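Local structure of PtLCIB4 H88A mutant (Phaeodactylum tricornutum, 5B5Z) at residues 81-95 / 213-227. The protein binds zinc and belongs to the LCIB family, a group of beta-carbonic anhydrases that probably interconvert carbon dioxide and bicarbonate. Sequence-based numbering, arbitrary orientation.
Sequences MGGLAGFPFGGLTGF and VYDAQQKLVTRILDE
Phe87 and Gln217 illustrate how a buried loop can be fitted to a helix through one aromatic ring. Methylene CG of Gln217 lies over one face of the ring in a CH-pi contact, 4.0 Å from the centroid, while CB of Ala216 meets the ring edge, 3.7 Å from Phe87 CE1. With chi1 at -73°, the Phe87 ring swings beside its backbone N and reaches the helix although its CB does not point there. Were the ring cut back to an alanine here, a gap would probably open between loop and helix, Ala216 CB and Gln217 CG losing the surface they rest on.

The extended chain of Gln217 ends beside the loop backbone, its NE2 2.8 Å from Ala85 O; the same NE2 donates to Gly113 O on strand 107-117.

Apolar packing continues along the helix. Pro88 CG wedges between Leu220 CD2 and Ile224 CD1, at 3.6 Å from each. Farther on, Ile224 CG2 touches Phe95 CB at 3.7 Å, and Leu225 CD2 comes tightly against Phe95 CE1 at 3.3 Å. On the outer flank Leu92 CD2 rests on Glu227 CB.

The axes of segments 91-95 and 213-227 cross at -61°, with a closest approach of 9.7 Å. The loop before helix 91-99 carries Ala85, probably this variant's engineered histidine replacement, close to the zinc site of Cys59, His115 and Cys139, a two-cysteine, one-histidine set familiar from beta-carbonic anhydrases.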
loop_
_atom_site.group_PDB
_atom_site.type_symbol
_atom_site.label_atom_id
_atom_site.label_comp_id
_atom_site.label_asym_id
_atom_site.label_seq_id
_atom_site.Cartn_x
_atom_site.Cartn_y
_atom_site.Cartn_z
ATOM N N MET A 81 5.113 2.648 0.075
ATOM C CA MET A 81 6.055 2.285 1.105
ATOM C C MET A 81 5.342 2.090 2.433
ATOM O O MET A 81 5.948 1.658 3.402
ATOM C CB MET A 81 7.122 3.373 1.260
ATOM C CG MET A 81 8.162 3.392 0.165
ATOM S SD MET A 81 9.472 2.201 0.550
ATOM C CE MET A 81 10.177 2.843 2.091
ATOM N N GLY A 82 4.063 2.450 2.472
ATOM C CA GLY A 82 3.348 2.591 3.741
ATOM C C GLY A 82 2.782 1.288 4.293
ATOM O O GLY A 82 3.209 0.182 3.946
ATOM N N GLY A 83 1.811 1.432 5.182
ATOM C CA GLY A 83 1.250 0.306 5.911
ATOM C C GLY A 83 0.421 0.930 7.005
ATOM O O GLY A 83 0.085 2.090 6.897
ATOM N N LEU A 84 0.141 0.196 8.077
ATOM C CA LEU A 84 -0.699 0.734 9.146
ATOM C C LEU A 84 -0.153 2.052 9.706
ATOM O O LEU A 84 1.034 2.180 9.978
ATOM C CB LEU A 84 -0.839 -0.306 10.261
ATOM C CG LEU A 84 -1.603 -1.568 9.848
ATOM C CD1 LEU A 84 -1.604 -2.544 10.997
ATOM C CD2 LEU A 84 -3.024 -1.215 9.410
ATOM N N ALA A 85 -1.046 3.027 9.857
ATOM C CA ALA A 85 -0.747 4.368 10.380
ATOM C C ALA A 85 0.169 5.207 9.489
ATOM O O ALA A 85 0.491 6.338 9.836
ATOM C CB ALA A 85 -0.167 4.269 11.776
ATOM N N GLY A 86 0.576 4.665 8.339
ATOM C CA GLY A 86 1.420 5.389 7.397
ATOM C C GLY A 86 2.927 5.243 7.578
ATOM O O GLY A 86 3.700 5.881 6.866
ATOM N N PHE A 87 3.359 4.410 8.522
ATOM C CA PHE A 87 4.792 4.127 8.664
ATOM C C PHE A 87 5.362 3.441 7.431
ATOM O O PHE A 87 4.674 2.656 6.805
ATOM C CB PHE A 87 5.043 3.269 9.898
ATOM C CG PHE A 87 4.878 4.025 11.182
ATOM C CD1 PHE A 87 5.934 4.750 11.712
ATOM C CD2 PHE A 87 3.664 4.034 11.838
ATOM C CE1 PHE A 87 5.774 5.461 12.897
ATOM C CE2 PHE A 87 3.497 4.743 13.018
ATOM C CZ PHE A 87 4.559 5.454 13.547
ATOM N N PRO A 88 6.630 3.746 7.087
ATOM C CA PRO A 88 7.288 3.202 5.889
ATOM C C PRO A 88 7.731 1.750 6.064
ATOM O O PRO A 88 8.915 1.443 6.061
ATOM C CB PRO A 88 8.490 4.143 5.697
ATOM C CG PRO A 88 8.819 4.612 7.095
ATOM C CD PRO A 88 7.456 4.772 7.752
ATOM N N PHE A 89 6.759 0.858 6.178
ATOM C CA PHE A 89 7.033 -0.538 6.442
ATOM C C PHE A 89 7.765 -1.241 5.295
ATOM O O PHE A 89 8.350 -2.288 5.514
ATOM C CB PHE A 89 5.731 -1.260 6.780
ATOM C CG PHE A 89 5.233 -0.951 8.160
ATOM C CD1 PHE A 89 5.978 -1.330 9.260
ATOM C CD2 PHE A 89 4.055 -0.259 8.358
ATOM C CE1 PHE A 89 5.540 -1.055 10.541
ATOM C CE2 PHE A 89 3.614 0.019 9.642
ATOM C CZ PHE A 89 4.360 -0.373 10.730
ATOM N N GLY A 90 7.749 -0.664 4.093
ATOM C CA GLY A 90 8.524 -1.216 2.989
ATOM C C GLY A 90 10.006 -1.242 3.332
ATOM O O GLY A 90 10.756 -2.078 2.829
ATOM N N GLY A 91 10.426 -0.317 4.191
ATOM C CA GLY A 91 11.785 -0.323 4.722
ATOM C C GLY A 91 12.878 -0.143 3.689
ATOM O O GLY A 91 12.649 0.413 2.620
ATOM N N LEU A 92 14.076 -0.613 4.020
ATOM C CA LEU A 92 15.231 -0.455 3.142
ATOM C C LEU A 92 15.027 -1.124 1.786
ATOM O O LEU A 92 15.361 -0.552 0.758
ATOM C CB LEU A 92 16.489 -1.024 3.811
ATOM C CG LEU A 92 16.917 -0.365 5.117
ATOM C CD1 LEU A 92 18.264 -0.931 5.571
ATOM C CD2 LEU A 92 16.986 1.139 4.957
ATOM N N THR A 93 14.508 -2.348 1.784
ATOM C CA THR A 93 14.287 -3.056 0.528
ATOM C C THR A 93 13.239 -2.345 -0.327
ATOM O O THR A 93 13.395 -2.229 -1.526
ATOM C CB THR A 93 13.868 -4.517 0.763
ATOM O OG1 THR A 93 14.950 -5.203 1.415
ATOM C CG2 THR A 93 13.539 -5.217 -0.575
ATOM N N GLY A 94 12.176 -1.862 0.302
ATOM C CA GLY A 94 11.179 -1.085 -0.401
ATOM C C GLY A 94 11.767 0.186 -0.985
ATOM O O GLY A 94 11.470 0.554 -2.128
ATOM N N PHE A 95 12.610 0.869 -0.216
ATOM C CA PHE A 95 13.245 2.073 -0.729
ATOM C C PHE A 95 14.174 1.754 -1.895
ATOM O O PHE A 95 14.198 2.466 -2.902
ATOM C CB PHE A 95 14.036 2.782 0.370
ATOM C CG PHE A 95 14.649 4.074 -0.079
ATOM C CD1 PHE A 95 13.873 5.214 -0.191
ATOM C CD2 PHE A 95 15.989 4.143 -0.427
ATOM C CE1 PHE A 95 14.425 6.398 -0.628
ATOM C CE2 PHE A 95 16.543 5.333 -0.860
ATOM C CZ PHE A 95 15.760 6.455 -0.960
ATOM N N VAL A 213 2.410 10.675 15.779
ATOM C CA VAL A 213 2.661 9.684 14.736
ATOM C C VAL A 213 3.563 10.254 13.653
ATOM O O VAL A 213 4.499 9.585 13.206
ATOM C CB VAL A 213 1.343 9.190 14.128
ATOM C CG1 VAL A 213 1.617 8.238 12.952
ATOM C CG2 VAL A 213 0.529 8.463 15.211
ATOM N N TYR A 214 3.289 11.488 13.239
ATOM C CA TYR A 214 4.133 12.102 12.225
ATOM C C TYR A 214 5.576 12.203 12.731
ATOM O O TYR A 214 6.517 11.936 11.989
ATOM C CB TYR A 214 3.627 13.495 11.819
ATOM C CG TYR A 214 4.720 14.240 11.089
ATOM C CD1 TYR A 214 5.004 13.940 9.771
ATOM C CD2 TYR A 214 5.528 15.163 11.745
ATOM C CE1 TYR A 214 6.023 14.549 9.114
ATOM C CE2 TYR A 214 6.568 15.782 11.083
ATOM C CZ TYR A 214 6.801 15.465 9.767
ATOM O OH TYR A 214 7.828 16.063 9.074
ATOM N N ASP A 215 5.753 12.614 13.985
ATOM C CA ASP A 215 7.109 12.733 14.533
ATOM C C ASP A 215 7.846 11.407 14.489
ATOM O O ASP A 215 9.036 11.361 14.145
ATOM C CB ASP A 215 7.100 13.253 15.971
ATOM C CG ASP A 215 8.503 13.621 16.457
ATOM O OD1 ASP A 215 9.077 14.596 15.917
ATOM O OD2 ASP A 215 9.041 12.941 17.362
ATOM N N ALA A 216 7.140 10.328 14.836
ATOM C CA ALA A 216 7.737 9.006 14.796
ATOM C C ALA A 216 8.073 8.593 13.361
ATOM O O ALA A 216 9.113 8.000 13.099
ATOM C CB ALA A 216 6.799 7.992 15.452
ATOM N N GLN A 217 7.185 8.927 12.431
ATOM C CA GLN A 217 7.396 8.638 11.021
ATOM C C GLN A 217 8.599 9.387 10.487
ATOM O O GLN A 217 9.397 8.834 9.735
ATOM C CB GLN A 217 6.179 9.037 10.186
ATOM C CG GLN A 217 4.990 8.109 10.257
ATOM C CD GLN A 217 3.916 8.496 9.247
ATOM O OE1 GLN A 217 4.139 9.340 8.368
ATOM N NE2 GLN A 217 2.750 7.874 9.361
ATOM N N GLN A 218 8.714 10.653 10.864
ATOM C CA GLN A 218 9.758 11.487 10.294
ATOM C C GLN A 218 11.130 10.913 10.665
ATOM O O GLN A 218 12.050 10.889 9.842
ATOM C CB GLN A 218 9.599 12.944 10.763
ATOM C CG GLN A 218 10.748 13.861 10.347
ATOM C CD GLN A 218 11.856 13.876 11.387
ATOM O OE1 GLN A 218 11.598 14.047 12.572
ATOM N NE2 GLN A 218 13.088 13.674 10.944
ATOM N N LYS A 219 11.253 10.424 11.892
ATOM C CA LYS A 219 12.506 9.801 12.322
ATOM C C LYS A 219 12.835 8.540 11.522
ATOM O O LYS A 219 13.990 8.319 11.134
ATOM C CB LYS A 219 12.439 9.460 13.819
ATOM C CG LYS A 219 12.361 10.666 14.721
ATOM C CD LYS A 219 12.361 10.250 16.194
ATOM C CE LYS A 219 11.873 11.358 17.103
ATOM N NZ LYS A 219 11.468 10.797 18.429
ATOM N N LEU A 220 11.826 7.702 11.284
ATOM C CA LEU A 220 12.051 6.460 10.552
ATOM C C LEU A 220 12.351 6.729 9.080
ATOM O O LEU A 220 13.237 6.099 8.491
ATOM C CB LEU A 220 10.841 5.528 10.701
ATOM C CG LEU A 220 10.935 4.149 10.049
ATOM C CD1 LEU A 220 12.148 3.398 10.551
ATOM C CD2 LEU A 220 9.673 3.312 10.321
ATOM N N VAL A 221 11.610 7.659 8.483
ATOM C CA VAL A 221 11.865 8.029 7.084
ATOM C C VAL A 221 13.289 8.567 6.926
ATOM O O VAL A 221 14.025 8.161 6.017
ATOM C CB VAL A 221 10.839 9.063 6.591
ATOM C CG1 VAL A 221 11.257 9.641 5.215
ATOM C CG2 VAL A 221 9.470 8.403 6.526
ATOM N N THR A 222 13.683 9.455 7.829
ATOM C CA THR A 222 15.045 9.984 7.806
ATOM C C THR A 222 16.082 8.858 7.911
ATOM O O THR A 222 17.058 8.841 7.166
ATOM C CB THR A 222 15.260 10.995 8.932
ATOM O OG1 THR A 222 14.439 12.143 8.688
ATOM C CG2 THR A 222 16.741 11.418 9.001
ATOM N N ARG A 223 15.857 7.903 8.812
ATOM C CA ARG A 223 16.770 6.769 8.939
ATOM C C ARG A 223 16.867 5.954 7.644
ATOM O O ARG A 223 17.958 5.577 7.215
ATOM C CB ARG A 223 16.342 5.862 10.101
ATOM C CG ARG A 223 17.266 4.651 10.296
ATOM C CD ARG A 223 16.955 3.910 11.587
ATOM N NE ARG A 223 17.320 4.706 12.756
ATOM C CZ ARG A 223 16.982 4.387 14.000
ATOM N NH1 ARG A 223 16.261 3.295 14.229
ATOM N NH2 ARG A 223 17.360 5.156 15.011
ATOM N N ILE A 224 15.724 5.683 7.013
ATOM C CA ILE A 224 15.724 4.918 5.773
ATOM C C ILE A 224 16.480 5.652 4.664
ATOM O O ILE A 224 17.243 5.032 3.905
ATOM C CB ILE A 224 14.281 4.629 5.315
ATOM C CG1 ILE A 224 13.629 3.630 6.266
ATOM C CG2 ILE A 224 14.257 4.063 3.887
ATOM C CD1 ILE A 224 12.115 3.509 6.074
ATOM N N LEU A 225 16.266 6.961 4.569
ATOM C CA LEU A 225 16.918 7.752 3.529
ATOM C C LEU A 225 18.425 7.818 3.789
ATOM O O LEU A 225 19.208 7.781 2.851
ATOM C CB LEU A 225 16.330 9.161 3.449
ATOM C CG LEU A 225 14.839 9.272 3.123
ATOM C CD1 LEU A 225 14.409 10.729 2.998
ATOM C CD2 LEU A 225 14.529 8.521 1.861
ATOM N N ASP A 226 18.820 7.906 5.059
ATOM C CA ASP A 226 20.242 7.916 5.409
ATOM C C ASP A 226 20.899 6.583 5.041
ATOM O O ASP A 226 22.016 6.551 4.511
ATOM C CB ASP A 226 20.437 8.221 6.906
ATOM C CG ASP A 226 20.090 9.670 7.274
ATOM O OD1 ASP A 226 19.906 10.508 6.360
ATOM O OD2 ASP A 226 19.996 9.975 8.486
ATOM N N GLU A 227 20.202 5.477 5.293
ATOM C CA GLU A 227 20.732 4.146 4.974
ATOM C C GLU A 227 20.793 3.840 3.485
ATOM O O GLU A 227 21.774 3.269 3.012
ATOM C CB GLU A 227 19.893 3.056 5.640
ATOM C CG GLU A 227 19.906 3.081 7.137
ATOM C CD GLU A 227 21.163 2.477 7.722
ATOM O OE1 GLU A 227 21.830 1.675 7.022
ATOM O OE2 GLU A 227 21.464 2.802 8.883
#